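Local coordinates for hypothetical protein TM1631 (PDB 1VPQ) that is of unknown function but belongs to the DUF72 family of TIM-barrel proteins and may bind an anionic ligand where a sulfate ion sits, at residues A200-H205 and K244-F249; M13-T18 and F50-L55. One frame throughout, in Å; residues are numbered along the deposited sequence.

Contact 1. Residues A200-H205 and K244-F249. With SO4 (sulfate ion), chain B.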
ATOM      1  N   ALA A 200       9.334  -5.166  -5.700  1.00 27.48           N
ATOM      2  CA  ALA A 200       9.255  -3.732  -5.386  1.00 27.59           C
ATOM      3  C   ALA A 200       7.821  -3.368  -5.042  1.00 27.56           C
ATOM      4  O   ALA A 200       6.878  -3.977  -5.543  1.00 27.34           O
ATOM      5  CB  ALA A 200       9.739  -2.890  -6.546  1.00 27.63           C
ATOM      6  N   TYR A 201       7.681  -2.366  -4.181  1.00 27.79           N
ATOM      7  CA  TYR A 201       6.391  -1.894  -3.717  1.00 27.89           C
ATOM      8  C   TYR A 201       6.461  -0.372  -3.620  1.00 28.10           C
ATOM      9  O   TYR A 201       7.283   0.150  -2.876  1.00 28.44           O
ATOM     10  CB  TYR A 201       6.087  -2.511  -2.351  1.00 28.03           C
ATOM     11  CG  TYR A 201       4.620  -2.505  -1.928  1.00 27.69           C
ATOM     12  CD1 TYR A 201       3.932  -1.315  -1.694  1.00 27.47           C
ATOM     13  CD2 TYR A 201       3.938  -3.698  -1.732  1.00 27.05           C
ATOM     14  CE1 TYR A 201       2.596  -1.325  -1.282  1.00 27.28           C
ATOM     15  CE2 TYR A 201       2.618  -3.719  -1.325  1.00 26.57           C
ATOM     16  CZ  TYR A 201       1.949  -2.533  -1.094  1.00 26.73           C
ATOM     17  OH  TYR A 201       0.625  -2.568  -0.693  1.00 26.30           O
ATOM     18  N   PHE A 202       5.616   0.333  -4.370  1.00 28.20           N
ATOM     19  CA  PHE A 202       5.594   1.800  -4.335  1.00 28.34           C
ATOM     20  C   PHE A 202       4.295   2.292  -3.758  1.00 28.77           C
ATOM     21  O   PHE A 202       3.238   1.776  -4.109  1.00 28.77           O
ATOM     22  CB  PHE A 202       5.725   2.395  -5.734  1.00 28.16           C
ATOM     23  CG  PHE A 202       7.023   2.098  -6.393  1.00 27.93           C
ATOM     24  CD1 PHE A 202       7.281   0.828  -6.905  1.00 27.60           C
ATOM     25  CD2 PHE A 202       7.993   3.081  -6.514  1.00 27.43           C
ATOM     26  CE1 PHE A 202       8.495   0.542  -7.524  1.00 27.48           C
ATOM     27  CE2 PHE A 202       9.206   2.803  -7.129  1.00 28.24           C
ATOM     28  CZ  PHE A 202       9.456   1.527  -7.637  1.00 27.27           C
ATOM     29  N   ARG A 203       4.371   3.312  -2.905  1.00 29.10           N
ATOM     30  CA  ARG A 203       3.172   3.988  -2.422  1.00 29.65           C
ATOM     31  C   ARG A 203       3.294   5.502  -2.593  1.00 29.85           C
ATOM     32  O   ARG A 203       4.246   6.096  -2.120  1.00 29.77           O
ATOM     33  CB  ARG A 203       2.899   3.624  -0.967  1.00 29.76           C
ATOM     34  CG  ARG A 203       2.574   2.144  -0.760  1.00 30.27           C
ATOM     35  CD  ARG A 203       2.026   1.903   0.631  1.00 30.60           C
ATOM     36  NE  ARG A 203       0.613   2.259   0.752  1.00 29.71           N
ATOM     37  CZ  ARG A 203       0.054   2.848   1.810  1.00 29.73           C
ATOM     38  NH1 ARG A 203       0.777   3.219   2.852  1.00 28.70           N
ATOM     39  NH2 ARG A 203      -1.247   3.102   1.808  1.00 30.97           N
ATOM     40  N   PHE A 204       2.321   6.106  -3.280  1.00 30.13           N
ATOM     41  CA  PHE A 204       2.309   7.546  -3.541  1.00 30.31           C
ATOM     42  C   PHE A 204       1.151   8.207  -2.805  1.00 30.60           C
ATOM     43  O   PHE A 204      -0.010   7.937  -3.094  1.00 30.67           O
ATOM     44  CB  PHE A 204       2.194   7.821  -5.044  1.00 30.24           C
ATOM     45  CG  PHE A 204       3.231   7.103  -5.887  1.00 30.18           C
ATOM     46  CD1 PHE A 204       4.566   7.059  -5.504  1.00 30.06           C
ATOM     47  CD2 PHE A 204       2.869   6.497  -7.079  1.00 30.14           C
ATOM     48  CE1 PHE A 204       5.515   6.402  -6.291  1.00 30.37           C
ATOM     49  CE2 PHE A 204       3.814   5.841  -7.874  1.00 30.13           C
ATOM     50  CZ  PHE A 204       5.133   5.794  -7.476  1.00 30.01           C
ATOM     51  N   HIS A 205       1.484   9.075  -1.854  1.00 30.96           N
ATOM     52  CA  HIS A 205       0.490   9.728  -0.987  1.00 31.13           C
ATOM     53  C   HIS A 205       0.171  11.154  -1.405  1.00 30.83           C
ATOM     54  O   HIS A 205      -0.622  11.836  -0.741  1.00 30.59           O
ATOM     55  CB  HIS A 205       1.003   9.774   0.459  1.00 31.49           C
ATOM     56  CG  HIS A 205       1.384   8.437   1.010  1.00 32.21           C
ATOM     57  ND1 HIS A 205       0.479   7.413   1.159  1.00 33.07           N
ATOM     58  CD2 HIS A 205       2.566   7.966   1.468  1.00 32.80           C
ATOM     59  CE1 HIS A 205       1.091   6.362   1.669  1.00 34.28           C
ATOM     60  NE2 HIS A 205       2.360   6.670   1.865  1.00 34.26           N
ATOM     61  N   LYS A 244      10.855  -9.681  -9.579  1.00 32.65           N
ATOM     62  CA  LYS A 244       9.858 -10.578 -10.183  1.00 32.04           C
ATOM     63  C   LYS A 244       8.601  -9.782 -10.541  1.00 31.76           C
ATOM     64  O   LYS A 244       8.085  -9.900 -11.652  1.00 31.45           O
ATOM     65  CB  LYS A 244       9.457 -11.725  -9.245  1.00 32.02           C
ATOM     66  CG  LYS A 244      10.580 -12.468  -8.547  1.00 32.25           C
ATOM     67  CD  LYS A 244      11.604 -13.034  -9.506  1.00 32.94           C
ATOM     68  CE  LYS A 244      12.694 -13.809  -8.754  1.00 32.93           C
ATOM     69  NZ  LYS A 244      12.140 -14.979  -8.030  1.00 32.17           N
ATOM     70  N   GLU A 245       8.119  -8.987  -9.580  1.00 31.24           N
ATOM     71  CA  GLU A 245       6.931  -8.142  -9.761  1.00 31.00           C
ATOM     72  C   GLU A 245       7.044  -6.849  -8.963  1.00 30.91           C
ATOM     73  O   GLU A 245       7.752  -6.790  -7.957  1.00 30.72           O
ATOM     74  CB  GLU A 245       5.661  -8.876  -9.329  1.00 31.06           C
ATOM     75  CG  GLU A 245       5.230 -10.002 -10.258  1.00 30.96           C
ATOM     76  CD  GLU A 245       4.238 -10.958  -9.626  1.00 31.16           C
ATOM     77  OE1 GLU A 245       3.568 -10.588  -8.642  1.00 30.82           O
ATOM     78  OE2 GLU A 245       4.137 -12.102 -10.121  1.00 33.28           O
ATOM     79  N   THR A 246       6.332  -5.821  -9.422  1.00 30.74           N
ATOM     80  CA  THR A 246       6.311  -4.506  -8.777  1.00 30.73           C
ATOM     81  C   THR A 246       4.861  -4.107  -8.554  1.00 30.70           C
ATOM     82  O   THR A 246       4.035  -4.254  -9.455  1.00 30.91           O
ATOM     83  CB  THR A 246       7.004  -3.429  -9.653  1.00 30.76           C
ATOM     84  OG1 THR A 246       8.411  -3.686  -9.722  1.00 30.72           O
ATOM     85  CG2 THR A 246       6.793  -2.030  -9.094  1.00 30.54           C
ATOM     86  N   TYR A 247       4.563  -3.602  -7.360  1.00 30.67           N
ATOM     87  CA  TYR A 247       3.209  -3.185  -6.996  1.00 30.60           C
ATOM     88  C   TYR A 247       3.208  -1.701  -6.697  1.00 30.45           C
ATOM     89  O   TYR A 247       3.929  -1.237  -5.821  1.00 30.86           O
ATOM     90  CB  TYR A 247       2.694  -3.976  -5.787  1.00 30.69           C
ATOM     91  CG  TYR A 247       3.007  -5.443  -5.900  1.00 30.74           C
ATOM     92  CD1 TYR A 247       2.417  -6.226  -6.888  1.00 30.49           C
ATOM     93  CD2 TYR A 247       3.920  -6.046  -5.042  1.00 30.90           C
ATOM     94  CE1 TYR A 247       2.727  -7.569  -7.015  1.00 30.40           C
ATOM     95  CE2 TYR A 247       4.231  -7.385  -5.160  1.00 30.61           C
ATOM     96  CZ  TYR A 247       3.635  -8.145  -6.147  1.00 30.69           C
ATOM     97  OH  TYR A 247       3.954  -9.491  -6.261  1.00 31.02           O
ATOM     98  N   VAL A 248       2.384  -0.962  -7.424  1.00 30.13           N
ATOM     99  CA  VAL A 248       2.376   0.489  -7.344  1.00 29.73           C
ATOM    100  C   VAL A 248       0.971   0.935  -6.968  1.00 29.62           C
ATOM    101  O   VAL A 248       0.011   0.635  -7.672  1.00 29.63           O
ATOM    102  CB  VAL A 248       2.783   1.117  -8.696  1.00 29.66           C
ATOM    103  CG1 VAL A 248       2.884   2.628  -8.585  1.00 29.70           C
ATOM    104  CG2 VAL A 248       4.111   0.521  -9.209  1.00 29.32           C
ATOM    105  N   PHE A 249       0.844   1.635  -5.850  1.00 29.64           N
ATOM    106  CA  PHE A 249      -0.470   2.111  -5.398  1.00 29.69           C
ATOM    107  C   PHE A 249      -0.455   3.608  -5.170  1.00 29.71           C
ATOM    108  O   PHE A 249       0.528   4.139  -4.651  1.00 29.57           O
ATOM    109  CB  PHE A 249      -0.894   1.393  -4.113  1.00 29.70           C
ATOM    110  CG  PHE A 249      -0.989  -0.098  -4.263  1.00 29.59           C
ATOM    111  CD1 PHE A 249      -2.151  -0.689  -4.745  1.00 29.66           C
ATOM    112  CD2 PHE A 249       0.090  -0.913  -3.946  1.00 30.35           C
ATOM    113  CE1 PHE A 249      -2.237  -2.064  -4.903  1.00 28.64           C
ATOM    114  CE2 PHE A 249       0.007  -2.297  -4.104  1.00 29.52           C
ATOM    115  CZ  PHE A 249      -1.164  -2.863  -4.582  1.00 29.48           C
TER
HETATM  116  S   SO4 B 262      -1.164   5.731   4.831  1.00 49.31           S
HETATM  117  O1  SO4 B 262       0.273   5.477   4.892  1.00 50.28           O
HETATM  118  O2  SO4 B 262      -1.688   6.004   6.164  1.00 50.49           O
HETATM  119  O3  SO4 B 262      -1.383   6.889   3.977  1.00 49.70           O
HETATM  120  O4  SO4 B 262      -1.840   4.549   4.309  1.00 49.48           O

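Contact 2. Residues M13-T18 and F50-L55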
ATOM      1  N   MET A  13       6.437  -8.133 -14.414  1.00 33.43           N
ATOM      2  CA  MET A  13       5.136  -7.485 -14.380  1.00 33.13           C
ATOM      3  C   MET A  13       5.121  -6.278 -13.435  1.00 32.26           C
ATOM      4  O   MET A  13       5.745  -6.307 -12.380  1.00 31.89           O
ATOM      5  CB  MET A  13       4.104  -8.513 -13.910  1.00 33.53           C
ATOM      6  CG  MET A  13       2.645  -8.105 -14.055  1.00 35.20           C
ATOM      7  SD  MET A  13       1.933  -8.310 -15.693  1.00 39.74           S
ATOM      8  CE  MET A  13       2.504  -9.965 -16.137  1.00 38.02           C
ATOM      9  N   VAL A  14       4.416  -5.218 -13.822  1.00 31.38           N
ATOM     10  CA  VAL A  14       4.124  -4.116 -12.907  1.00 30.86           C
ATOM     11  C   VAL A  14       2.609  -4.017 -12.729  1.00 30.53           C
ATOM     12  O   VAL A  14       1.886  -3.939 -13.708  1.00 30.37           O
ATOM     13  CB  VAL A  14       4.679  -2.779 -13.421  1.00 30.64           C
ATOM     14  CG1 VAL A  14       4.174  -1.624 -12.572  1.00 30.50           C
ATOM     15  CG2 VAL A  14       6.197  -2.801 -13.437  1.00 30.38           C
ATOM     16  N   TYR A  15       2.142  -4.038 -11.482  1.00 30.37           N
ATOM     17  CA  TYR A  15       0.710  -3.872 -11.169  1.00 30.25           C
ATOM     18  C   TYR A  15       0.433  -2.515 -10.537  1.00 30.18           C
ATOM     19  O   TYR A  15       0.834  -2.262  -9.400  1.00 30.36           O
ATOM     20  CB  TYR A  15       0.218  -4.938 -10.184  1.00 30.12           C
ATOM     21  CG  TYR A  15       0.386  -6.365 -10.627  1.00 29.56           C
ATOM     22  CD1 TYR A  15       1.616  -7.003 -10.518  1.00 29.60           C
ATOM     23  CD2 TYR A  15      -0.692  -7.092 -11.123  1.00 28.90           C
ATOM     24  CE1 TYR A  15       1.778  -8.330 -10.905  1.00 28.70           C
ATOM     25  CE2 TYR A  15      -0.544  -8.413 -11.520  1.00 28.97           C
ATOM     26  CZ  TYR A  15       0.693  -9.033 -11.407  1.00 28.90           C
ATOM     27  OH  TYR A  15       0.848 -10.355 -11.801  1.00 29.52           O
ATOM     28  N   VAL A  16      -0.272  -1.657 -11.260  1.00 30.17           N
ATOM     29  CA  VAL A  16      -0.722  -0.380 -10.696  1.00 30.19           C
ATOM     30  C   VAL A  16      -2.206  -0.439 -10.290  1.00 30.42           C
ATOM     31  O   VAL A  16      -3.055  -0.995 -11.005  1.00 30.32           O
ATOM     32  CB  VAL A  16      -0.435   0.825 -11.635  1.00 30.07           C
ATOM     33  CG1 VAL A  16      -1.091   0.639 -12.996  1.00 30.29           C
ATOM     34  CG2 VAL A  16      -0.883   2.161 -10.990  1.00 30.04           C
ATOM     35  N   GLY A  17      -2.491   0.131  -9.123  1.00 30.52           N
ATOM     36  CA  GLY A  17      -3.848   0.305  -8.636  1.00 30.58           C
ATOM     37  C   GLY A  17      -3.914   1.442  -7.632  1.00 30.85           C
ATOM     38  O   GLY A  17      -3.017   2.283  -7.577  1.00 30.45           O
ATOM     39  N   THR A  18      -4.991   1.463  -6.849  1.00 31.28           N
ATOM     40  CA  THR A  18      -5.202   2.473  -5.811  1.00 31.71           C
ATOM     41  C   THR A  18      -5.370   1.844  -4.425  1.00 31.97           C
ATOM     42  O   THR A  18      -5.567   0.635  -4.289  1.00 31.55           O
ATOM     43  CB  THR A  18      -6.460   3.294  -6.097  1.00 31.72           C
ATOM     44  OG1 THR A  18      -7.546   2.392  -6.321  1.00 32.67           O
ATOM     45  CG2 THR A  18      -6.266   4.203  -7.323  1.00 31.20           C
ATOM     46  N   PHE A  50      -7.780  -1.785 -13.656  1.00 30.33           N
ATOM     47  CA  PHE A  50      -6.813  -2.071 -12.600  1.00 30.38           C
ATOM     48  C   PHE A  50      -6.855  -3.546 -12.209  1.00 30.70           C
ATOM     49  O   PHE A  50      -7.930  -4.084 -11.942  1.00 31.10           O
ATOM     50  CB  PHE A  50      -7.105  -1.220 -11.367  1.00 30.15           C
ATOM     51  CG  PHE A  50      -6.970   0.251 -11.600  1.00 29.28           C
ATOM     52  CD1 PHE A  50      -5.781   0.782 -12.067  1.00 28.71           C
ATOM     53  CD2 PHE A  50      -8.024   1.109 -11.317  1.00 28.44           C
ATOM     54  CE1 PHE A  50      -5.649   2.133 -12.278  1.00 29.19           C
ATOM     55  CE2 PHE A  50      -7.907   2.465 -11.527  1.00 28.77           C
ATOM     56  CZ  PHE A  50      -6.717   2.982 -12.008  1.00 29.47           C
ATOM     57  N   ARG A  51      -5.682  -4.178 -12.151  1.00 30.73           N
ATOM     58  CA  ARG A  51      -5.561  -5.609 -11.856  1.00 30.71           C
ATOM     59  C   ARG A  51      -5.177  -5.880 -10.394  1.00 30.03           C
ATOM     60  O   ARG A  51      -4.918  -7.013 -10.011  1.00 29.53           O
ATOM     61  CB  ARG A  51      -4.509  -6.219 -12.779  1.00 31.35           C
ATOM     62  CG  ARG A  51      -4.834  -6.071 -14.273  1.00 33.61           C
ATOM     63  CD  ARG A  51      -5.368  -7.364 -14.864  1.00 36.10           C
ATOM     64  NE  ARG A  51      -4.390  -8.443 -14.712  1.00 38.20           N
ATOM     65  CZ  ARG A  51      -3.307  -8.607 -15.468  1.00 39.56           C
ATOM     66  NH1 ARG A  51      -3.027  -7.765 -16.467  1.00 39.80           N
ATOM     67  NH2 ARG A  51      -2.495  -9.631 -15.217  1.00 40.18           N
ATOM     68  N   ILE A  52      -5.143  -4.828  -9.582  1.00 29.78           N
ATOM     69  CA  ILE A  52      -4.736  -4.941  -8.187  1.00 29.29           C
ATOM     70  C   ILE A  52      -5.329  -3.786  -7.383  1.00 29.20           C
ATOM     71  O   ILE A  52      -5.600  -2.711  -7.928  1.00 29.00           O
ATOM     72  CB  ILE A  52      -3.173  -4.989  -8.048  1.00 29.26           C
ATOM     73  CG1 ILE A  52      -2.761  -5.588  -6.701  1.00 29.19           C
ATOM     74  CG2 ILE A  52      -2.544  -3.601  -8.236  1.00 28.67           C
ATOM     75  CD1 ILE A  52      -1.274  -5.914  -6.589  1.00 29.01           C
ATOM     76  N   VAL A  53      -5.544  -4.027  -6.095  1.00 28.87           N
ATOM     77  CA  VAL A  53      -5.971  -2.981  -5.177  1.00 28.89           C
ATOM     78  C   VAL A  53      -5.367  -3.286  -3.813  1.00 28.98           C
ATOM     79  O   VAL A  53      -5.178  -4.445  -3.462  1.00 28.99           O
ATOM     80  CB  VAL A  53      -7.527  -2.856  -5.107  1.00 28.77           C
ATOM     81  CG1 VAL A  53      -8.172  -4.107  -4.516  1.00 28.82           C
ATOM     82  CG2 VAL A  53      -7.950  -1.618  -4.326  1.00 28.73           C
ATOM     83  N   GLU A  54      -5.036  -2.235  -3.071  1.00 29.19           N
ATOM     84  CA  GLU A  54      -4.493  -2.347  -1.724  1.00 29.08           C
ATOM     85  C   GLU A  54      -5.606  -2.075  -0.716  1.00 29.35           C
ATOM     86  O   GLU A  54      -6.253  -1.036  -0.776  1.00 28.81           O
ATOM     87  CB  GLU A  54      -3.371  -1.332  -1.557  1.00 29.05           C
ATOM     88  CG  GLU A  54      -2.692  -1.325  -0.206  1.00 29.31           C
ATOM     89  CD  GLU A  54      -1.775  -0.135  -0.057  1.00 29.54           C
ATOM     90  OE1 GLU A  54      -2.290   0.945   0.295  1.00 28.23           O
ATOM     91  OE2 GLU A  54      -0.552  -0.286  -0.300  1.00 29.19           O
ATOM     92  N   LEU A  55      -5.807  -3.001   0.222  1.00 29.92           N
ATOM     93  CA  LEU A  55      -6.942  -2.933   1.146  1.00 30.25           C
ATOM     94  C   LEU A  55      -6.559  -2.821   2.626  1.00 30.55           C
ATOM     95  O   LEU A  55      -5.511  -3.293   3.058  1.00 30.47           O
ATOM     96  CB  LEU A  55      -7.850  -4.146   0.933  1.00 30.36           C
ATOM     97  CG  LEU A  55      -8.554  -4.164  -0.430  1.00 30.40           C
ATOM     98  CD1 LEU A  55      -9.138  -5.524  -0.730  1.00 30.27           C
ATOM     99  CD2 LEU A  55      -9.638  -3.096  -0.502  1.00 31.03           C
TER
HETATM  100  O   HOH W   1      -3.072  -3.165 -13.041  1.00 13.25           O

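Contact 1. Residues A200-H205 and K244-F249
The rings of Y201 and F249 meet on the inward face of two adjacent parallel strands of a TIM barrel, 200-204 and 245-249. Their planes are inclined by 38°, and F249 sends its CE2 corner to Y201 CZ at 3.6 Å. The Y201 ring leans across toward 245-249 because chi1 of -160° sets CG beside the carbonyl carbon; its CD2 also meets CD2 of Y247, the two side chains crossing nearly at right angles. Y201 OH is hydrogen-bonded to E54 and T82. The outward face carries A200, F202, F204, T246 and V248, and helix 226-240 covers F202, T246 and V248. There T246 CG2 abuts the edge of the F202 ring, 3.5 Å from F202 CE1, while V248 CG1 lies 3.4 Å from F204 CE2. Five backbone hydrogen bonds join the strands; the shortest runs from F202 N to Y247 O, 2.7 Å. R203 bends at chi3 (80°) toward a sulfate probably taken from the crystallisation liquor. It also forms salt bridges with E54 and E155, and H205 CE1 lies over one face of its guanidinium. R203 NH1 reaches sulfate O1 at 3.1 Å, whereas R203 NH2 donates to sulfate O4 at 2.9 Å, in the guanidinium plane.

Contact 2. Residues M13-T18 and F50-L55
A water is held by two backbones: R51 N donates to it at 2.9 Å and it donates to V16 O at 3.0 Å, linking two atoms too far apart to bond directly. The same carbonyl oxygen has F50 CD1 at 3.4 Å, as the F50 ring, obliquely placed, reaches past it to the CA of G17. Further along 50-55, I52 packs its CG2 against Y15 CB at 3.6 Å; chi1 of -160° sets this methyl between the backbone N and carbonyl carbon and turns it to strand 13-18. The R51 CB approaches the edge of the Y15 ring. Strands 13-18 and 52-55 are the first and second of the parallel TIM barrel, so their meeting closes the cylinder, and they splay by 48°. Direct backbone pairing is correspondingly sparse: E54 N donates to T18 O at 3.2 Å, with an almost straight N-H...O angle of 177°. V53 CG2 lies against that oxygen too, at 3.3 Å. G17 CA comes to 3.6 Å from I52 O, a CA-H...O contact, and Y44 OH bonds to both I52 O and T18 N. The extended E54 side chain, its CG anti to the backbone N, carries OE1 on to a hydrogen bond with S19 OG.

Overall arrangement
From the N terminus, strand 13-18 is followed by helix 40-46 and then by 52-55, where contact 2 closes a loop of 31 intervening residues and seals the barrel between its first two strands. The chain next passes through strands 80-84, 120-126, 152-155 and 176-181 before contact 1 opens at 200-205; it closes at 244-249 after a crossover through helix 226-240. The two loops therefore follow in series, neither nesting nor crossing. In space they adjoin, with centres about 8 Å apart, because strand 245-250 lies beside 13-18: Y15 N is 2.8 Å from T246 O, a probable hydrogen bond. F249 CE1 also packs 3.3 Å from E54 N, joining the two contacts inside the barrel.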